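Maltose/maltodextrin transport permease homologue (Bdellovibrio bacteriovorus HD100, PDB 6FFL) binds maltotriose as the solute-binding domain fused to the transmembrane subunit MalF, and probably delivers maltose and maltodextrins for uptake by an ABC transporter. Local coordinates at residues Asp67-Phe72 / His105-Asp110; Pro71-Gly76 / Pro99-Lys104. All blocks are in the same frame, centred on the assembly; numbering follows the deposited sequence.

Contact 1 (Asp67-Phe72 / His105-Asp110); sequences DQVGPF and HYMIGD. With GLC (alpha-D-glucopyranose), chain B.
V69, in helix 69-74, spreads its two methyls over the adjacent residues Y106 and M107 of segment 105-110. V69 CG2 lies 3.7 Å from CB of M107, while V69 CG1 rests 4.0 Å from CB of Y106 and equally close to CD2 of the same ring, which it meets obliquely. The torsion of V69 explains the division: CG1 stands opposite the backbone N (chi1 161°), and CG2 opposite the carbonyl carbon. M107 adds a second touch. Its chain runs straight through chi2 (-179°) and bends only at chi3, which brings M107 CE to 3.9 Å from CG of Q68; the two side chains meet at about a right angle. All four residues are buried, and no hydrogen bond spans the segments, so the join is purely apolar. Behind this layer, Q68 CB sits over one face of the F72 ring, toward its rim, and the backbone bond from F72 N to Q68 O ties the two residues together. Beyond Y106 and M107, the carbonyl O of Y106 bonds the hydroxyl of S273, and M107 also packs on T269 and S273 of strand 266-274. One residue before Q68, D67 faces the sugar. Its carboxylate takes two hydrogen bonds from one glucose unit, O3 to D67 OD1 and O2 to D67 OD2, both 2.7 Å, a bidentate grip on neighbouring hydroxyls. E43, E163, R348 and the backbone N of F165 bind the same unit. Such carboxylate pairing with vicinal hydroxyls is characteristic of the maltodextrin pocket of periplasmic-type solute-binding proteins, here backed by helix-on-sheet packing.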
ATOM      1  N   ASP A  67       5.160  -5.282  -5.226  1.00 11.37           N
ATOM      2  CA  ASP A  67       6.367  -4.869  -5.932  1.00 12.73           C
ATOM      3  C   ASP A  67       7.633  -5.432  -5.304  1.00 12.22           C
ATOM      4  O   ASP A  67       8.707  -5.311  -5.910  1.00 15.83           O
ATOM      5  CB  ASP A  67       6.451  -3.334  -6.079  1.00 13.60           C
ATOM      6  CG  ASP A  67       6.438  -2.592  -4.748  1.00 19.48           C
ATOM      7  OD1 ASP A  67       7.155  -1.570  -4.638  1.00 15.12           O
ATOM      8  OD2 ASP A  67       5.665  -2.986  -3.845  1.00 14.07           O
ATOM      9  N   GLN A  68       7.558  -6.097  -4.154  1.00 13.14           N
ATOM     10  CA  GLN A  68       8.810  -6.688  -3.697  1.00 14.94           C
ATOM     11  C   GLN A  68       9.176  -7.944  -4.489  1.00 13.07           C
ATOM     12  O   GLN A  68      10.300  -8.439  -4.348  1.00 16.36           O
ATOM     13  CB  GLN A  68       8.776  -6.932  -2.181  1.00 23.64           C
ATOM     14  CG  GLN A  68       7.834  -7.965  -1.684  1.00 25.06           C
ATOM     15  CD  GLN A  68       7.641  -7.897  -0.169  1.00 20.78           C
ATOM     16  OE1 GLN A  68       7.874  -6.871   0.471  1.00 22.49           O
ATOM     17  NE2 GLN A  68       7.222  -9.002   0.403  1.00 17.75           N
ATOM     18  N   VAL A  69       8.304  -8.398  -5.395  1.00 13.01           N
ATOM     19  CA  VAL A  69       8.599  -9.585  -6.206  1.00 13.84           C
ATOM     20  C   VAL A  69       9.854  -9.374  -7.051  1.00 16.09           C
ATOM     21  O   VAL A  69      10.739 -10.241  -7.107  1.00 18.71           O
ATOM     22  CB  VAL A  69       7.389  -9.939  -7.089  1.00 18.09           C
ATOM     23  CG1 VAL A  69       7.812 -10.833  -8.240  1.00 22.97           C
ATOM     24  CG2 VAL A  69       6.308 -10.608  -6.260  1.00 15.83           C
ATOM     25  N   GLY A  70       9.935  -8.242  -7.747  1.00 16.59           N
ATOM     26  CA  GLY A  70      11.038  -7.966  -8.648  1.00 17.56           C
ATOM     27  C   GLY A  70      12.395  -8.103  -7.990  1.00 18.32           C
ATOM     28  O   GLY A  70      13.244  -8.887  -8.429  1.00 20.82           O
ATOM     29  N   PRO A  71      12.630  -7.333  -6.924  1.00 15.38           N
ATOM     30  CA  PRO A  71      13.917  -7.445  -6.220  1.00 19.34           C
ATOM     31  C   PRO A  71      14.146  -8.820  -5.623  1.00 21.48           C
ATOM     32  O   PRO A  71      15.248  -9.370  -5.744  1.00 22.06           O
ATOM     33  CB  PRO A  71      13.819  -6.362  -5.139  1.00 25.62           C
ATOM     34  CG  PRO A  71      12.832  -5.364  -5.687  1.00 23.66           C
ATOM     35  CD  PRO A  71      11.822  -6.197  -6.429  1.00 20.18           C
ATOM     36  N   PHE A  72      13.130  -9.395  -4.977  1.00 15.16           N
ATOM     37  CA  PHE A  72      13.317 -10.696  -4.344  1.00 14.85           C
ATOM     38  C   PHE A  72      13.632 -11.759  -5.384  1.00 19.24           C
ATOM     39  O   PHE A  72      14.519 -12.598  -5.182  1.00 18.90           O
ATOM     40  CB  PHE A  72      12.069 -11.113  -3.560  1.00 12.96           C
ATOM     41  CG  PHE A  72      11.842 -10.356  -2.269  1.00 14.81           C
ATOM     42  CD1 PHE A  72      12.697  -9.341  -1.863  1.00 17.07           C
ATOM     43  CD2 PHE A  72      10.750 -10.679  -1.460  1.00 13.38           C
ATOM     44  CE1 PHE A  72      12.466  -8.647  -0.670  1.00 17.97           C
ATOM     45  CE2 PHE A  72      10.508  -9.998  -0.264  1.00 15.02           C
ATOM     46  CZ  PHE A  72      11.371  -8.974   0.131  1.00 14.38           C
ATOM     47  N   HIS A 105       5.226 -17.113 -10.945  1.00 19.03           N
ATOM     48  CA  HIS A 105       4.498 -16.583  -9.791  1.00 16.75           C
ATOM     49  C   HIS A 105       5.388 -16.667  -8.556  1.00 19.67           C
ATOM     50  O   HIS A 105       5.675 -17.764  -8.078  1.00 20.76           O
ATOM     51  CB  HIS A 105       3.216 -17.370  -9.531  1.00 17.77           C
ATOM     52  CG  HIS A 105       2.140 -17.166 -10.551  1.00 25.28           C
ATOM     53  ND1 HIS A 105       1.820 -18.120 -11.492  1.00 29.65           N
ATOM     54  CD2 HIS A 105       1.281 -16.137 -10.753  1.00 26.08           C
ATOM     55  CE1 HIS A 105       0.823 -17.682 -12.241  1.00 29.51           C
ATOM     56  NE2 HIS A 105       0.477 -16.482 -11.814  1.00 28.87           N
ATOM     57  N   TYR A 106       5.776 -15.518  -8.000  1.00 14.48           N
ATOM     58  CA  TYR A 106       6.592 -15.536  -6.795  1.00 14.63           C
ATOM     59  C   TYR A 106       5.813 -15.179  -5.535  1.00 14.77           C
ATOM     60  O   TYR A 106       6.372 -15.267  -4.436  1.00 15.10           O
ATOM     61  CB  TYR A 106       7.796 -14.582  -6.951  1.00 13.57           C
ATOM     62  CG  TYR A 106       8.825 -15.085  -7.955  1.00 16.33           C
ATOM     63  CD1 TYR A 106       9.754 -16.053  -7.600  1.00 15.26           C
ATOM     64  CD2 TYR A 106       8.864 -14.580  -9.249  1.00 16.48           C
ATOM     65  CE1 TYR A 106      10.706 -16.512  -8.518  1.00 17.13           C
ATOM     66  CE2 TYR A 106       9.797 -15.034 -10.170  1.00 19.25           C
ATOM     67  CZ  TYR A 106      10.710 -15.991  -9.799  1.00 18.82           C
ATOM     68  OH  TYR A 106      11.631 -16.429 -10.718  1.00 20.77           O
ATOM     69  N   MET A 107       4.542 -14.789  -5.658  1.00 16.43           N
ATOM     70  CA  MET A 107       3.782 -14.290  -4.525  1.00 14.59           C
ATOM     71  C   MET A 107       2.319 -14.680  -4.691  1.00 13.82           C
ATOM     72  O   MET A 107       1.801 -14.666  -5.809  1.00 14.63           O
ATOM     73  CB  MET A 107       3.907 -12.761  -4.418  1.00 15.30           C
ATOM     74  CG  MET A 107       2.933 -12.136  -3.455  1.00 18.77           C
ATOM     75  SD  MET A 107       3.059 -10.341  -3.343  1.00 16.08           S
ATOM     76  CE  MET A 107       4.652 -10.143  -2.526  1.00 15.39           C
ATOM     77  N   ILE A 108       1.651 -15.013  -3.586  1.00 14.30           N
ATOM     78  CA  ILE A 108       0.195 -15.136  -3.600  1.00 12.96           C
ATOM     79  C   ILE A 108      -0.373 -14.302  -2.458  1.00 15.20           C
ATOM     80  O   ILE A 108      -0.015 -14.505  -1.288  1.00 15.13           O
ATOM     81  CB  ILE A 108      -0.287 -16.597  -3.510  1.00 15.65           C
ATOM     82  CG1 ILE A 108      -1.803 -16.620  -3.340  1.00 20.65           C
ATOM     83  CG2 ILE A 108       0.389 -17.354  -2.360  1.00 15.23           C
ATOM     84  CD1 ILE A 108      -2.532 -16.262  -4.617  1.00 25.44           C
ATOM     85  N   GLY A 109      -1.257 -13.369  -2.801  1.00 12.18           N
ATOM     86  CA  GLY A 109      -1.881 -12.517  -1.814  1.00 11.65           C
ATOM     87  C   GLY A 109      -3.215 -13.056  -1.332  1.00 12.95           C
ATOM     88  O   GLY A 109      -3.886 -13.816  -2.028  1.00 16.00           O
ATOM     89  N   ASP A 110      -3.580 -12.638  -0.116  1.00 12.61           N
ATOM     90  CA  ASP A 110      -4.833 -13.054   0.493  1.00 13.93           C
ATOM     91  C   ASP A 110      -5.962 -12.065   0.245  1.00 16.88           C
ATOM     92  O   ASP A 110      -7.116 -12.366   0.569  1.00 15.85           O
ATOM     93  CB  ASP A 110      -4.640 -13.279   2.001  1.00 15.08           C
ATOM     94  CG  ASP A 110      -3.965 -12.102   2.712  1.00 21.23           C
ATOM     95  OD1 ASP A 110      -3.301 -11.268   2.055  1.00 16.24           O
ATOM     96  OD2 ASP A 110      -4.089 -12.029   3.958  1.00 23.12           O
TER
HETATM   97  C1  GLC B   3       4.716   1.135  -1.505  1.00 10.47           C
HETATM   98  C2  GLC B   3       5.594   0.033  -2.103  1.00 10.75           C
HETATM   99  C3  GLC B   3       7.006   0.132  -1.515  1.00 10.70           C
HETATM  100  C4  GLC B   3       7.577   1.517  -1.765  1.00 10.69           C
HETATM  101  C5  GLC B   3       6.634   2.586  -1.195  1.00  9.40           C
HETATM  102  C6  GLC B   3       7.092   3.976  -1.627  1.00 11.77           C
HETATM  103  O2  GLC B   3       5.026  -1.269  -1.858  1.00 13.05           O
HETATM  104  O3  GLC B   3       7.868  -0.847  -2.135  1.00 11.62           O
HETATM  105  O4  GLC B   3       8.862   1.613  -1.131  1.00 12.36           O
HETATM  106  O5  GLC B   3       5.329   2.402  -1.755  1.00 12.56           O
HETATM  107  O6  GLC B   3       6.401   5.018  -0.905  1.00 12.72           O

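Contact 2 (Pro71-Gly76 / Pro99-Lys104); sequences PFATMG and PVYDGK. With PT (platinum (II) ion), chain E.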
ATOM      1  N   PRO A  71      12.630  -7.333  -6.924  1.00 15.38           N
ATOM      2  CA  PRO A  71      13.917  -7.445  -6.220  1.00 19.34           C
ATOM      3  C   PRO A  71      14.146  -8.820  -5.623  1.00 21.48           C
ATOM      4  O   PRO A  71      15.248  -9.370  -5.744  1.00 22.06           O
ATOM      5  CB  PRO A  71      13.819  -6.362  -5.139  1.00 25.62           C
ATOM      6  CG  PRO A  71      12.832  -5.364  -5.687  1.00 23.66           C
ATOM      7  CD  PRO A  71      11.822  -6.197  -6.429  1.00 20.18           C
ATOM      8  N   PHE A  72      13.130  -9.395  -4.977  1.00 15.16           N
ATOM      9  CA  PHE A  72      13.317 -10.696  -4.344  1.00 14.85           C
ATOM     10  C   PHE A  72      13.632 -11.759  -5.384  1.00 19.24           C
ATOM     11  O   PHE A  72      14.519 -12.598  -5.182  1.00 18.90           O
ATOM     12  CB  PHE A  72      12.069 -11.113  -3.560  1.00 12.96           C
ATOM     13  CG  PHE A  72      11.842 -10.356  -2.269  1.00 14.81           C
ATOM     14  CD1 PHE A  72      12.697  -9.341  -1.863  1.00 17.07           C
ATOM     15  CD2 PHE A  72      10.750 -10.679  -1.460  1.00 13.38           C
ATOM     16  CE1 PHE A  72      12.466  -8.647  -0.670  1.00 17.97           C
ATOM     17  CE2 PHE A  72      10.508  -9.998  -0.264  1.00 15.02           C
ATOM     18  CZ  PHE A  72      11.371  -8.974   0.131  1.00 14.38           C
ATOM     19  N   ALA A  73      12.898 -11.753  -6.502  1.00 15.59           N
ATOM     20  CA  ALA A  73      13.109 -12.790  -7.508  1.00 21.12           C
ATOM     21  C   ALA A  73      14.451 -12.624  -8.206  1.00 23.25           C
ATOM     22  O   ALA A  73      15.186 -13.608  -8.399  1.00 21.72           O
ATOM     23  CB  ALA A  73      11.969 -12.777  -8.525  1.00 21.87           C
ATOM     24  N   THR A  74      14.803 -11.392  -8.588  1.00 20.13           N
ATOM     25  CA  THR A  74      16.062 -11.209  -9.307  1.00 21.85           C
ATOM     26  C   THR A  74      17.282 -11.481  -8.436  1.00 22.98           C
ATOM     27  O   THR A  74      18.344 -11.816  -8.977  1.00 22.31           O
ATOM     28  CB  THR A  74      16.163  -9.798  -9.912  1.00 29.87           C
ATOM     29  OG1 THR A  74      16.171  -8.812  -8.878  1.00 34.71           O
ATOM     30  CG2 THR A  74      15.016  -9.534 -10.848  1.00 30.33           C
ATOM     31  N   MET A  75      17.163 -11.353  -7.115  1.00 20.32           N
ATOM     32  CA  MET A  75      18.241 -11.720  -6.200  1.00 21.50           C
ATOM     33  C   MET A  75      18.259 -13.211  -5.883  1.00 22.08           C
ATOM     34  O   MET A  75      19.147 -13.665  -5.150  1.00 21.83           O
ATOM     35  CB  MET A  75      18.121 -10.932  -4.892  1.00 22.59           C
ATOM     36  CG  MET A  75      18.221  -9.420  -5.036  1.00 33.77           C
ATOM     37  SD  MET A  75      19.906  -8.818  -5.186  1.00 42.10           S
ATOM     38  CE  MET A  75      19.662  -7.049  -4.990  1.00 39.18           C
ATOM     39  N   GLY A  76      17.300 -13.968  -6.408  1.00 19.62           N
ATOM     40  CA  GLY A  76      17.228 -15.399  -6.180  1.00 19.42           C
ATOM     41  C   GLY A  76      16.918 -15.797  -4.752  1.00 21.82           C
ATOM     42  O   GLY A  76      17.332 -16.871  -4.318  1.00 28.11           O
ATOM     43  N   PRO A  99       0.757 -11.438  -9.149  1.00 18.66           N
ATOM     44  CA  PRO A  99       1.395 -10.791 -10.302  1.00 19.35           C
ATOM     45  C   PRO A  99       2.533 -11.646 -10.829  1.00 18.35           C
ATOM     46  O   PRO A  99       3.306 -12.212 -10.056  1.00 19.05           O
ATOM     47  CB  PRO A  99       1.913  -9.464  -9.734  1.00 19.59           C
ATOM     48  CG  PRO A  99       2.067  -9.708  -8.264  1.00 17.71           C
ATOM     49  CD  PRO A  99       0.948 -10.674  -7.904  1.00 19.27           C
ATOM     50  N   VAL A 100       2.630 -11.724 -12.155  1.00 21.99           N
ATOM     51  CA  VAL A 100       3.642 -12.531 -12.830  1.00 22.03           C
ATOM     52  C   VAL A 100       4.890 -11.688 -13.047  1.00 25.68           C
ATOM     53  O   VAL A 100       4.813 -10.498 -13.378  1.00 23.86           O
ATOM     54  CB  VAL A 100       3.098 -13.078 -14.167  1.00 25.52           C
ATOM     55  CG1 VAL A 100       4.197 -13.772 -14.980  1.00 27.98           C
ATOM     56  CG2 VAL A 100       1.947 -14.036 -13.912  1.00 29.21           C
ATOM     57  N   TYR A 101       6.050 -12.305 -12.857  1.00 21.68           N
ATOM     58  CA  TYR A 101       7.315 -11.652 -13.139  1.00 20.93           C
ATOM     59  C   TYR A 101       8.245 -12.692 -13.737  1.00 26.42           C
ATOM     60  O   TYR A 101       8.385 -13.782 -13.177  1.00 23.92           O
ATOM     61  CB  TYR A 101       7.941 -11.038 -11.878  1.00 18.39           C
ATOM     62  CG  TYR A 101       9.324 -10.492 -12.169  1.00 17.99           C
ATOM     63  CD1 TYR A 101       9.481  -9.356 -12.953  1.00 21.47           C
ATOM     64  CD2 TYR A 101      10.461 -11.134 -11.709  1.00 22.65           C
ATOM     65  CE1 TYR A 101      10.729  -8.861 -13.258  1.00 20.81           C
ATOM     66  CE2 TYR A 101      11.728 -10.648 -12.013  1.00 22.43           C
ATOM     67  CZ  TYR A 101      11.849  -9.504 -12.785  1.00 21.89           C
ATOM     68  OH  TYR A 101      13.087  -9.001 -13.099  1.00 30.57           O
ATOM     69  N   ASP A 102       8.855 -12.368 -14.877  1.00 21.69           N
ATOM     70  CA  ASP A 102       9.758 -13.302 -15.547  1.00 26.61           C
ATOM     71  C   ASP A 102       9.050 -14.623 -15.827  1.00 31.03           C
ATOM     72  O   ASP A 102       9.642 -15.698 -15.721  1.00 26.73           O
ATOM     73  CB  ASP A 102      11.027 -13.513 -14.710  1.00 29.22           C
ATOM     74  CG  ASP A 102      12.183 -14.097 -15.509  1.00 42.51           C
ATOM     75  OD1 ASP A 102      12.169 -14.019 -16.756  1.00 38.00           O
ATOM     76  OD2 ASP A 102      13.107 -14.647 -14.869  1.00 45.10           O
ATOM     77  N   GLY A 103       7.754 -14.547 -16.128  1.00 29.28           N
ATOM     78  CA  GLY A 103       6.969 -15.711 -16.468  1.00 33.28           C
ATOM     79  C   GLY A 103       6.583 -16.613 -15.320  1.00 30.64           C
ATOM     80  O   GLY A 103       6.012 -17.678 -15.569  1.00 29.23           O
ATOM     81  N   LYS A 104       6.857 -16.230 -14.074  1.00 23.12           N
ATOM     82  CA  LYS A 104       6.588 -17.092 -12.931  1.00 22.50           C
ATOM     83  C   LYS A 104       5.823 -16.338 -11.853  1.00 19.21           C
ATOM     84  O   LYS A 104       5.798 -15.102 -11.817  1.00 21.92           O
ATOM     85  CB  LYS A 104       7.884 -17.653 -12.323  1.00 22.31           C
ATOM     86  CG  LYS A 104       8.658 -18.576 -13.266  1.00 28.02           C
ATOM     87  CD  LYS A 104      10.080 -18.829 -12.779  1.00 37.99           C
ATOM     88  CE  LYS A 104      11.031 -19.082 -13.945  1.00 54.24           C
ATOM     89  NZ  LYS A 104      12.323 -19.683 -13.502  1.00 63.90           N
TER
HETATM   90 PT    PT E 403      20.846  -9.414  -3.166  0.64 33.73          PT
HETATM   91  O   HOH W   1      19.102  -8.938  -2.045  1.00 33.06           O
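Y101 points its ring at the last turn of helix 69-74, where A73 and T74 receive it with their methyl groups. The ring is carried outward because CG lies opposite the backbone N (chi1 174°), and it meets both methyls obliquely along its CD2-CE2 side. A73 CB is 3.9 Å from CD2 of Y101. Further out, T74 crosses the tyrosine at about a right angle, with T74 CG2 3.7 Å from Y101 CE2 and only 3.0 Å from Y101 OH, a tight approach of a methyl to a hydroxyl oxygen. The other branch of T74 is turned back to its own helix, where OG1 hydrogen-bonds the carbonyl O of G70. CB of D102 lies over one face of the Y101 ring, 3.8 Å above the plane and toward the rim. D102 and G103 are the central residues of a type I' turn, closed by paired backbone bonds between Y101 and K104. The helix ends just beyond T74 in a Schellman motif, with G76 at positive phi. M75 in that turn sends SD to a platinum ion at 2.3 Å, which M54 SD and a water also bind. P345 touches both T74 and Y101, while A73 also packs on Y106. The contact lies at the surface, setting the C-terminal end of helix 69-74 against the hairpin of strands 100-101 and 104-109, with helix 42-54 packed on P71 and F72.

Both contacts use helix 69-74 and one hairpin of the same sheet, but at different depths. Contact 1 is buried, takes an earlier part of the helix and segment 105-110, and is apolar packing of valine, methionine, tyrosine and the glutamine chain, with no hydrogen bond across, one residue from the sugar-binding carboxylate. Contact 2 lies at the surface, where the helix ends, and rests on a single tyrosine from strand 100-101 whose hydroxyl meets a methyl; the bound group beside it is a platinum ion. Their centres are 7 Å apart and they merge directly: CE2 of Y106 lies 3.5 Å from CB of A73, and CG1 of V69 lies 3.6 Å from CB of Y101.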